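Local structure of cytochrome P450 (Zobellia galactanivorans, 6G5O) at residues A256-I261 / N318-F323; M260-S265 / A298-A303. The protein belongs to the cytochrome P450 family of haem proteins and binds protoporphyrin IX containing iron in the interior of its fold. One frame throughout, in Å; residues are numbered along the deposited sequence.

Contact 1. Residues A256-I261 / N318-F323; sequences AVEEMI and NPHVGF. With HEM (protoporphyrin IX containing Fe), chain C.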
ATOM      1  N   ALA A 256      -2.986 -16.796   1.443  1.00 24.98           N
ATOM      2  CA  ALA A 256      -4.088 -16.063   0.803  1.00 24.74           C
ATOM      3  C   ALA A 256      -3.852 -14.563   0.864  1.00 23.55           C
ATOM      4  O   ALA A 256      -4.163 -13.869  -0.063  1.00 24.30           O
ATOM      5  CB  ALA A 256      -5.404 -16.372   1.476  1.00 23.83           C
ATOM      6  N   VAL A 257      -3.308 -14.064   1.956  1.00 22.55           N
ATOM      7  CA  VAL A 257      -3.079 -12.619   2.041  1.00 24.57           C
ATOM      8  C   VAL A 257      -2.028 -12.206   1.036  1.00 24.56           C
ATOM      9  O   VAL A 257      -2.209 -11.209   0.328  1.00 24.31           O
ATOM     10  CB  VAL A 257      -2.734 -12.142   3.484  1.00 26.60           C
ATOM     11  CG1 VAL A 257      -2.169 -10.717   3.478  1.00 26.15           C
ATOM     12  CG2 VAL A 257      -3.980 -12.175   4.363  1.00 26.29           C
ATOM     13  N   GLU A 258      -0.951 -12.989   0.937  1.00 25.80           N
ATOM     14  CA  GLU A 258       0.131 -12.659   0.012  1.00 26.82           C
ATOM     15  C   GLU A 258      -0.364 -12.784  -1.423  1.00 30.07           C
ATOM     16  O   GLU A 258       0.096 -12.070  -2.331  1.00 29.74           O
ATOM     17  CB  GLU A 258       1.357 -13.562   0.201  1.00 25.22           C
ATOM     18  CG  GLU A 258       2.068 -13.377   1.523  1.00 27.98           C
ATOM     19  CD  GLU A 258       2.438 -11.917   1.852  1.00 29.04           C
ATOM     20  OE1 GLU A 258       3.096 -11.225   1.039  1.00 32.56           O
ATOM     21  OE2 GLU A 258       2.080 -11.473   2.971  1.00 29.50           O
ATOM     22  N   GLU A 259      -1.270 -13.731  -1.654  1.00 28.15           N
ATOM     23  CA  GLU A 259      -1.761 -13.909  -2.995  1.00 28.28           C
ATOM     24  C   GLU A 259      -2.666 -12.743  -3.387  1.00 26.57           C
ATOM     25  O   GLU A 259      -2.669 -12.308  -4.537  1.00 28.29           O
ATOM     26  CB  GLU A 259      -2.498 -15.263  -3.134  1.00 29.60           C
ATOM     27  CG  GLU A 259      -3.231 -15.467  -4.455  1.00 27.83           C
ATOM     28  CD  GLU A 259      -2.339 -15.614  -5.643  1.00 29.23           C
ATOM     29  OE1 GLU A 259      -1.115 -15.342  -5.549  1.00 33.96           O
ATOM     30  OE2 GLU A 259      -2.851 -16.044  -6.693  1.00 26.25           O
ATOM     31  N   MET A 260      -3.455 -12.260  -2.438  1.00 28.01           N
ATOM     32  CA  MET A 260      -4.239 -11.065  -2.666  1.00 28.32           C
ATOM     33  C   MET A 260      -3.365  -9.816  -2.909  1.00 26.65           C
ATOM     34  O   MET A 260      -3.653  -9.044  -3.797  1.00 25.22           O
ATOM     35  CB  MET A 260      -5.212 -10.891  -1.542  1.00 32.93           C
ATOM     36  CG  MET A 260      -6.343 -11.893  -1.715  1.00 37.10           C
ATOM     37  SD  MET A 260      -7.667 -11.596  -0.580  1.00 41.37           S
ATOM     38  CE  MET A 260      -8.522 -13.189  -0.713  1.00 45.77           C
ATOM     39  N   ILE A 261      -2.285  -9.651  -2.178  1.00 22.77           N
ATOM     40  CA  ILE A 261      -1.401  -8.539  -2.476  1.00 23.71           C
ATOM     41  C   ILE A 261      -0.816  -8.636  -3.880  1.00 21.74           C
ATOM     42  O   ILE A 261      -0.701  -7.652  -4.566  1.00 23.41           O
ATOM     43  CB  ILE A 261      -0.272  -8.398  -1.430  1.00 22.94           C
ATOM     44  CG1 ILE A 261      -0.865  -8.032  -0.057  1.00 22.91           C
ATOM     45  CG2 ILE A 261       0.741  -7.357  -1.871  1.00 22.99           C
ATOM     46  CD1 ILE A 261      -1.790  -6.833  -0.070  1.00 22.94           C
ATOM     47  N   ASN A 318       5.414 -17.825  -4.328  1.00 26.81           N
ATOM     48  CA  ASN A 318       4.829 -16.500  -4.605  1.00 24.78           C
ATOM     49  C   ASN A 318       5.844 -15.414  -4.319  1.00 23.59           C
ATOM     50  O   ASN A 318       5.727 -14.707  -3.312  1.00 26.08           O
ATOM     51  CB  ASN A 318       3.551 -16.321  -3.739  1.00 24.65           C
ATOM     52  CG  ASN A 318       2.784 -15.063  -4.047  1.00 23.04           C
ATOM     53  OD1 ASN A 318       3.150 -14.308  -4.950  1.00 22.74           O
ATOM     54  ND2 ASN A 318       1.716 -14.823  -3.303  1.00 22.53           N
ATOM     55  N   PRO A 319       6.842 -15.259  -5.212  1.00 24.31           N
ATOM     56  CA  PRO A 319       7.859 -14.199  -5.106  1.00 24.05           C
ATOM     57  C   PRO A 319       7.342 -12.847  -5.622  1.00 23.98           C
ATOM     58  O   PRO A 319       8.001 -12.213  -6.421  1.00 24.23           O
ATOM     59  CB  PRO A 319       9.001 -14.723  -5.979  1.00 22.36           C
ATOM     60  CG  PRO A 319       8.295 -15.457  -7.066  1.00 23.34           C
ATOM     61  CD  PRO A 319       7.046 -16.070  -6.442  1.00 24.11           C
ATOM     62  N   HIS A 320       6.157 -12.419  -5.150  1.00 24.78           N
ATOM     63  CA  HIS A 320       5.563 -11.179  -5.640  1.00 23.86           C
ATOM     64  C   HIS A 320       6.302  -9.926  -5.157  1.00 24.65           C
ATOM     65  O   HIS A 320       7.017  -9.941  -4.165  1.00 25.26           O
ATOM     66  CB  HIS A 320       4.099 -11.101  -5.231  1.00 26.52           C
ATOM     67  CG  HIS A 320       3.898 -10.799  -3.791  1.00 28.63           C
ATOM     68  ND1 HIS A 320       3.908  -9.507  -3.302  1.00 28.65           N
ATOM     69  CD2 HIS A 320       3.676 -11.616  -2.726  1.00 30.31           C
ATOM     70  CE1 HIS A 320       3.716  -9.548  -1.989  1.00 31.06           C
ATOM     71  NE2 HIS A 320       3.559 -10.809  -1.617  1.00 27.84           N
ATOM     72  N   VAL A 321       6.074  -8.831  -5.846  1.00 24.58           N
ATOM     73  CA  VAL A 321       6.684  -7.569  -5.509  1.00 24.14           C
ATOM     74  C   VAL A 321       5.624  -6.494  -5.188  1.00 23.66           C
ATOM     75  O   VAL A 321       5.894  -5.307  -5.310  1.00 21.15           O
ATOM     76  CB  VAL A 321       7.633  -7.119  -6.657  1.00 24.51           C
ATOM     77  CG1 VAL A 321       8.877  -7.957  -6.675  1.00 24.67           C
ATOM     78  CG2 VAL A 321       6.959  -7.223  -8.000  1.00 25.95           C
ATOM     79  N   GLY A 322       4.428  -6.923  -4.772  1.00 21.41           N
ATOM     80  CA  GLY A 322       3.393  -6.040  -4.240  1.00 19.94           C
ATOM     81  C   GLY A 322       3.812  -5.092  -3.126  1.00 20.83           C
ATOM     82  O   GLY A 322       3.278  -3.988  -3.062  1.00 21.27           O
ATOM     83  N   PHE A 323       4.792  -5.497  -2.299  1.00 20.14           N
ATOM     84  CA  PHE A 323       5.367  -4.694  -1.217  1.00 19.44           C
ATOM     85  C   PHE A 323       6.778  -4.237  -1.595  1.00 20.97           C
ATOM     86  O   PHE A 323       7.601  -3.962  -0.723  1.00 23.13           O
ATOM     87  CB  PHE A 323       5.449  -5.464   0.140  1.00 18.74           C
ATOM     88  CG  PHE A 323       4.106  -5.749   0.780  1.00 19.62           C
ATOM     89  CD1 PHE A 323       3.246  -4.722   1.115  1.00 19.50           C
ATOM     90  CD2 PHE A 323       3.704  -7.048   1.065  1.00 20.89           C
ATOM     91  CE1 PHE A 323       2.019  -4.985   1.692  1.00 20.52           C
ATOM     92  CE2 PHE A 323       2.468  -7.321   1.664  1.00 20.72           C
ATOM     93  CZ  PHE A 323       1.629  -6.279   1.979  1.00 20.99           C
TER
HETATM   94  CHA HEM C 401       7.071   1.309   0.626  1.00 18.88           C
HETATM   95  CHB HEM C 401       3.229  -1.070  -1.079  1.00 19.82           C
HETATM   96  CHC HEM C 401       0.902  -0.357   3.077  1.00 20.18           C
HETATM   97  CHD HEM C 401       4.445   2.517   4.530  1.00 19.21           C
HETATM   98  C1A HEM C 401       6.229   0.579  -0.182  1.00 19.44           C
HETATM   99  C2A HEM C 401       6.552   0.118  -1.492  1.00 20.26           C
HETATM  100  C3A HEM C 401       5.491  -0.539  -1.935  1.00 19.80           C
HETATM  101  C4A HEM C 401       4.477  -0.501  -0.952  1.00 21.18           C
HETATM  102  CMA HEM C 401       5.423  -1.206  -3.269  1.00 22.17           C
HETATM  103  CAA HEM C 401       7.862   0.261  -2.267  1.00 23.75           C
HETATM  104  CBA HEM C 401       7.993   1.680  -2.797  1.00 26.26           C
HETATM  105  CGA HEM C 401       9.324   1.889  -3.483  1.00 30.25           C
HETATM  106  O1A HEM C 401       9.762   3.031  -3.593  1.00 30.69           O
HETATM  107  O2A HEM C 401      10.014   0.955  -3.932  1.00 30.72           O
HETATM  108  C1B HEM C 401       2.266  -1.080  -0.090  1.00 18.35           C
HETATM  109  C2B HEM C 401       1.086  -1.841  -0.212  1.00 19.74           C
HETATM  110  C3B HEM C 401       0.388  -1.637   0.957  1.00 20.87           C
HETATM  111  C4B HEM C 401       1.246  -0.730   1.782  1.00 19.42           C
HETATM  112  CMB HEM C 401       0.664  -2.646  -1.404  1.00 20.54           C
HETATM  113  CAB HEM C 401      -0.871  -2.167   1.473  1.00 22.72           C
HETATM  114  CBB HEM C 401      -1.562  -3.160   0.946  1.00 25.57           C
HETATM  115  C1C HEM C 401       1.654   0.485   3.855  1.00 20.54           C
HETATM  116  C2C HEM C 401       1.246   1.037   5.068  1.00 20.90           C
HETATM  117  C3C HEM C 401       2.231   1.907   5.464  1.00 21.01           C
HETATM  118  C4C HEM C 401       3.247   1.839   4.476  1.00 20.55           C
HETATM  119  CMC HEM C 401      -0.018   0.740   5.811  1.00 22.16           C
HETATM  120  CAC HEM C 401       2.297   2.709   6.693  1.00 22.33           C
HETATM  121  CBC HEM C 401       1.395   2.782   7.667  1.00 22.76           C
HETATM  122  C1D HEM C 401       5.469   2.353   3.583  1.00 18.24           C
HETATM  123  C2D HEM C 401       6.785   2.998   3.744  1.00 19.17           C
HETATM  124  C3D HEM C 401       7.534   2.657   2.682  1.00 19.33           C
HETATM  125  C4D HEM C 401       6.646   1.844   1.842  1.00 18.33           C
HETATM  126  CMD HEM C 401       7.189   3.819   4.921  1.00 17.99           C
HETATM  127  CAD HEM C 401       8.967   3.077   2.409  1.00 20.49           C
HETATM  128  CBD HEM C 401      10.043   2.046   2.789  1.00 19.58           C
HETATM  129  CGD HEM C 401      11.453   2.613   2.535  1.00 21.83           C
HETATM  130  O1D HEM C 401      11.619   3.665   1.823  1.00 25.16           O
HETATM  131  O2D HEM C 401      12.503   2.068   3.020  1.00 20.64           O
HETATM  132  NA  HEM C 401       4.923   0.228   0.118  1.00 19.16           N
HETATM  133  NB  HEM C 401       2.317  -0.439   1.079  1.00 18.67           N
HETATM  134  NC  HEM C 401       2.848   0.989   3.481  1.00 18.91           N
HETATM  135  ND  HEM C 401       5.457   1.679   2.444  1.00 19.42           N
HETATM  136 FE   HEM C 401       3.980   0.660   1.783  1.00 22.50          FE
HETATM  137  O   HOH W   1       3.026   2.324   0.607  1.00 32.98           O
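Asn318 turns its amide to the helix at Glu258: ND2 gives a weak hydrogen bond to Glu258 O, 3.3 Å away. Asn318 ND2 also stands 3.7 Å from Glu259 OE1, with amide and carboxylate planes nearly perpendicular. Salt bridges to Arg262 and Arg315 hold the Glu259 carboxylate. Glu259 and Arg262 are the Glu-X-X-Arg pair of the P450 K helix, and Arg315 probably completes the Glu-Arg-Arg triad of the family. After the inverse gamma turn centred on Pro319, the side chain of His320 points toward the helix, CG between backbone N and carbonyl carbon (chi1 74°). His320 NE2 donates almost straight (165°) to Glu258 OE1 at 2.7 Å, the oxygen lying in the ring plane and met on its anti side. The other ring nitrogen, ND1, accepts a weak bond from Gly322 N, which with the first would help to fix the ring's rotation. Gly322 CA comes within 3.8 Å of Ile261 CG2. Ile261 CG2 lies over one face of the Phe323 ring in a CH-pi contact, 4.1 Å from its centroid, while Ile261 CG1 packs on Phe323 CZ at 3.7 Å. Ile261, Gly322 and Phe323 all belong to the haem pocket, and Ile261 CD1 comes within 3.8 Å of the haem CBB. Helix 333-350 flanks the site: Arg337 forms a salt bridge with Glu258 OE2 and touches Phe323, and Leu340 packs on Ile261.

Contact 2. Residues M260-S265 / A298-A303; sequences MIRYFS and ANRDAA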
ATOM      1  N   MET A 260      -3.455 -12.260  -2.438  1.00 28.01           N
ATOM      2  CA  MET A 260      -4.239 -11.065  -2.666  1.00 28.32           C
ATOM      3  C   MET A 260      -3.365  -9.816  -2.909  1.00 26.65           C
ATOM      4  O   MET A 260      -3.653  -9.044  -3.797  1.00 25.22           O
ATOM      5  CB  MET A 260      -5.212 -10.891  -1.542  1.00 32.93           C
ATOM      6  CG  MET A 260      -6.343 -11.893  -1.715  1.00 37.10           C
ATOM      7  SD  MET A 260      -7.667 -11.596  -0.580  1.00 41.37           S
ATOM      8  CE  MET A 260      -8.522 -13.189  -0.713  1.00 45.77           C
ATOM      9  N   ILE A 261      -2.285  -9.651  -2.178  1.00 22.77           N
ATOM     10  CA  ILE A 261      -1.401  -8.539  -2.476  1.00 23.71           C
ATOM     11  C   ILE A 261      -0.816  -8.636  -3.880  1.00 21.74           C
ATOM     12  O   ILE A 261      -0.701  -7.652  -4.566  1.00 23.41           O
ATOM     13  CB  ILE A 261      -0.272  -8.398  -1.430  1.00 22.94           C
ATOM     14  CG1 ILE A 261      -0.865  -8.032  -0.057  1.00 22.91           C
ATOM     15  CG2 ILE A 261       0.741  -7.357  -1.871  1.00 22.99           C
ATOM     16  CD1 ILE A 261      -1.790  -6.833  -0.070  1.00 22.94           C
ATOM     17  N   ARG A 262      -0.426  -9.814  -4.307  1.00 22.56           N
ATOM     18  CA  ARG A 262       0.100 -10.021  -5.667  1.00 24.08           C
ATOM     19  C   ARG A 262      -0.895  -9.592  -6.764  1.00 24.06           C
ATOM     20  O   ARG A 262      -0.580  -8.819  -7.685  1.00 21.66           O
ATOM     21  CB  ARG A 262       0.421 -11.519  -5.901  1.00 24.43           C
ATOM     22  CG  ARG A 262       1.074 -11.815  -7.249  1.00 24.07           C
ATOM     23  CD  ARG A 262       1.085 -13.305  -7.576  1.00 24.68           C
ATOM     24  NE  ARG A 262      -0.265 -13.857  -7.780  1.00 24.70           N
ATOM     25  CZ  ARG A 262      -0.930 -13.768  -8.920  1.00 22.77           C
ATOM     26  NH1 ARG A 262      -0.380 -13.163  -9.962  1.00 24.17           N
ATOM     27  NH2 ARG A 262      -2.150 -14.254  -9.003  1.00 23.20           N
ATOM     28  N   TYR A 263      -2.076 -10.179  -6.666  1.00 24.30           N
ATOM     29  CA  TYR A 263      -3.071 -10.044  -7.666  1.00 26.83           C
ATOM     30  C   TYR A 263      -3.620  -8.638  -7.662  1.00 27.19           C
ATOM     31  O   TYR A 263      -3.718  -8.035  -8.720  1.00 25.88           O
ATOM     32  CB  TYR A 263      -4.208 -11.038  -7.463  1.00 29.47           C
ATOM     33  CG  TYR A 263      -5.292 -10.911  -8.505  1.00 31.06           C
ATOM     34  CD1 TYR A 263      -5.150 -11.481  -9.754  1.00 32.43           C
ATOM     35  CD2 TYR A 263      -6.491 -10.266  -8.212  1.00 34.66           C
ATOM     36  CE1 TYR A 263      -6.166 -11.381 -10.709  1.00 33.88           C
ATOM     37  CE2 TYR A 263      -7.517 -10.163  -9.140  1.00 32.85           C
ATOM     38  CZ  TYR A 263      -7.338 -10.713 -10.398  1.00 35.61           C
ATOM     39  OH  TYR A 263      -8.330 -10.600 -11.337  1.00 38.82           O
ATOM     40  N   PHE A 264      -3.990  -8.105  -6.500  1.00 25.26           N
ATOM     41  CA  PHE A 264      -4.498  -6.718  -6.458  1.00 25.61           C
ATOM     42  C   PHE A 264      -3.447  -5.625  -6.641  1.00 25.19           C
ATOM     43  O   PHE A 264      -3.748  -4.574  -7.183  1.00 27.10           O
ATOM     44  CB  PHE A 264      -5.253  -6.463  -5.202  1.00 25.82           C
ATOM     45  CG  PHE A 264      -6.449  -7.345  -5.036  1.00 29.46           C
ATOM     46  CD1 PHE A 264      -7.348  -7.526  -6.065  1.00 30.45           C
ATOM     47  CD2 PHE A 264      -6.711  -7.937  -3.832  1.00 30.95           C
ATOM     48  CE1 PHE A 264      -8.464  -8.325  -5.912  1.00 31.24           C
ATOM     49  CE2 PHE A 264      -7.835  -8.735  -3.689  1.00 30.90           C
ATOM     50  CZ  PHE A 264      -8.682  -8.950  -4.725  1.00 30.20           C
ATOM     51  N   SER A 265      -2.222  -5.890  -6.217  1.00 24.52           N
ATOM     52  CA  SER A 265      -1.097  -4.926  -6.338  1.00 25.53           C
ATOM     53  C   SER A 265      -1.526  -3.480  -6.142  1.00 25.07           C
ATOM     54  O   SER A 265      -1.369  -2.652  -7.014  1.00 25.28           O
ATOM     55  CB  SER A 265      -0.342  -5.132  -7.656  1.00 25.61           C
ATOM     56  OG  SER A 265       0.441  -6.340  -7.655  1.00 24.76           O
ATOM     57  N   ALA A 298       4.642  -6.740 -13.029  1.00 27.34           N
ATOM     58  CA  ALA A 298       5.595  -7.754 -12.626  1.00 27.27           C
ATOM     59  C   ALA A 298       4.864  -8.919 -11.940  1.00 25.83           C
ATOM     60  O   ALA A 298       5.253 -10.043 -12.111  1.00 27.08           O
ATOM     61  CB  ALA A 298       6.665  -7.171 -11.724  1.00 26.59           C
ATOM     62  N   ASN A 299       3.782  -8.627 -11.242  1.00 24.47           N
ATOM     63  CA  ASN A 299       3.069  -9.594 -10.454  1.00 25.22           C
ATOM     64  C   ASN A 299       2.089 -10.433 -11.293  1.00 26.70           C
ATOM     65  O   ASN A 299       1.414 -11.314 -10.744  1.00 22.25           O
ATOM     66  CB  ASN A 299       2.342  -8.899  -9.295  1.00 24.80           C
ATOM     67  CG  ASN A 299       3.253  -8.601  -8.100  1.00 25.21           C
ATOM     68  OD1 ASN A 299       4.347  -9.163  -7.964  1.00 25.39           O
ATOM     69  ND2 ASN A 299       2.792  -7.735  -7.214  1.00 24.08           N
ATOM     70  N   ARG A 300       1.988 -10.120 -12.594  1.00 26.84           N
ATOM     71  CA  ARG A 300       1.251 -10.957 -13.555  1.00 30.95           C
ATOM     72  C   ARG A 300       2.175 -11.662 -14.591  1.00 33.33           C
ATOM     73  O   ARG A 300       1.687 -12.338 -15.467  1.00 32.47           O
ATOM     74  CB  ARG A 300       0.208 -10.123 -14.317  1.00 30.45           C
ATOM     75  CG  ARG A 300      -0.779  -9.355 -13.467  1.00 31.50           C
ATOM     76  CD  ARG A 300      -1.629 -10.285 -12.628  1.00 34.19           C
ATOM     77  NE  ARG A 300      -2.645  -9.530 -11.911  1.00 38.08           N
ATOM     78  CZ  ARG A 300      -3.883  -9.299 -12.335  1.00 37.44           C
ATOM     79  NH1 ARG A 300      -4.315  -9.797 -13.466  1.00 46.16           N
ATOM     80  NH2 ARG A 300      -4.709  -8.586 -11.613  1.00 35.19           N
ATOM     81  N   ASP A 301       3.491 -11.468 -14.499  1.00 32.93           N
ATOM     82  CA  ASP A 301       4.443 -12.071 -15.416  1.00 33.37           C
ATOM     83  C   ASP A 301       4.284 -13.608 -15.529  1.00 37.02           C
ATOM     84  O   ASP A 301       4.424 -14.341 -14.537  1.00 37.63           O
ATOM     85  CB  ASP A 301       5.859 -11.737 -14.964  1.00 34.33           C
ATOM     86  CG  ASP A 301       6.889 -11.911 -16.071  1.00 34.95           C
ATOM     87  OD1 ASP A 301       6.704 -12.781 -16.926  1.00 39.73           O
ATOM     88  OD2 ASP A 301       7.913 -11.186 -16.078  1.00 34.19           O
ATOM     89  N   ALA A 302       4.012 -14.101 -16.739  1.00 32.96           N
ATOM     90  CA  ALA A 302       3.682 -15.511 -16.920  1.00 32.65           C
ATOM     91  C   ALA A 302       4.912 -16.411 -16.978  1.00 32.24           C
ATOM     92  O   ALA A 302       4.761 -17.619 -16.933  1.00 29.59           O
ATOM     93  CB  ALA A 302       2.819 -15.717 -18.139  1.00 30.40           C
ATOM     94  N   ALA A 303       6.115 -15.830 -17.036  1.00 30.62           N
ATOM     95  CA  ALA A 303       7.342 -16.606 -16.858  1.00 32.17           C
ATOM     96  C   ALA A 303       7.602 -16.937 -15.381  1.00 34.08           C
ATOM     97  O   ALA A 303       8.498 -17.749 -15.092  1.00 36.92           O
ATOM     98  CB  ALA A 303       8.553 -15.865 -17.446  1.00 31.01           C
TER
HETATM   99  O   HOH W   2      -1.179  -7.629 -10.408  1.00 32.85           O
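This is a buried, largely polar contact between the C-terminal end of helix 253-264, the K helix of the P450 fold, and the type I beta turn from Ala298 to Asp301, at the end of helix 295-298. The side chains of Arg262 and Asn299 run antiparallel alongside each other, and the bent Arg262 chain brings NH1 to Asn299 O at 2.7 Å, nearly on the carbonyl axis. Arg262 NH1 also bonds Pro308 O, and NE pairs with Glu259. In return the Asn299 side chain reaches the helix end, where ND2 gives an almost straight bond (173°) to Ser265 OG, 2.8 Å away and in the amide plane. Ser265 leaves the helix with positive phi, and its OG donates in turn to Arg262 O at 2.7 Å, from above the carbonyl plane; one hydroxyl thereby links the helix's last turn to the loop. Arg300, bent at chi2 (-62°), spreads its guanidinium flat over one face of Tyr263. The planes are 10° apart and the centres 4.1 Å, a stack, offset toward the rim, with Arg300 NH2 3.3 Å from Tyr263 CE1. The edge of the same group works too: Arg300 NH2 donates to Tyr263 O at 3.1 Å, and NE to a water that also bonds Arg262 O. Leu6 pairs through its backbone with Tyr263 OH and Arg300 NH2, and Phe264 rests on Asn231 and Ser232 of helix 223-238.

From the N terminus, helix 253-264 comes first and supplies one side of both contacts, which share Met260 and Ile261. Contact 2 closes the shorter loop, bringing 298-303 back to the helix end after strands 270-274, 278-280, 283-285 and 290-293. Contact 1 closes the longer one at 318-323 and so encloses contact 2, the two nesting without crossing. Their centres lie 7 Å apart, and the returning segments also meet directly: Asn299 OD1 is 2.8 Å from Val321 N, a probable hydrogen bond. Together they tie the K helix to the loop that runs on to Cys330, probably the haem's cysteine ligand as in other P450s, and then to helix 333-350.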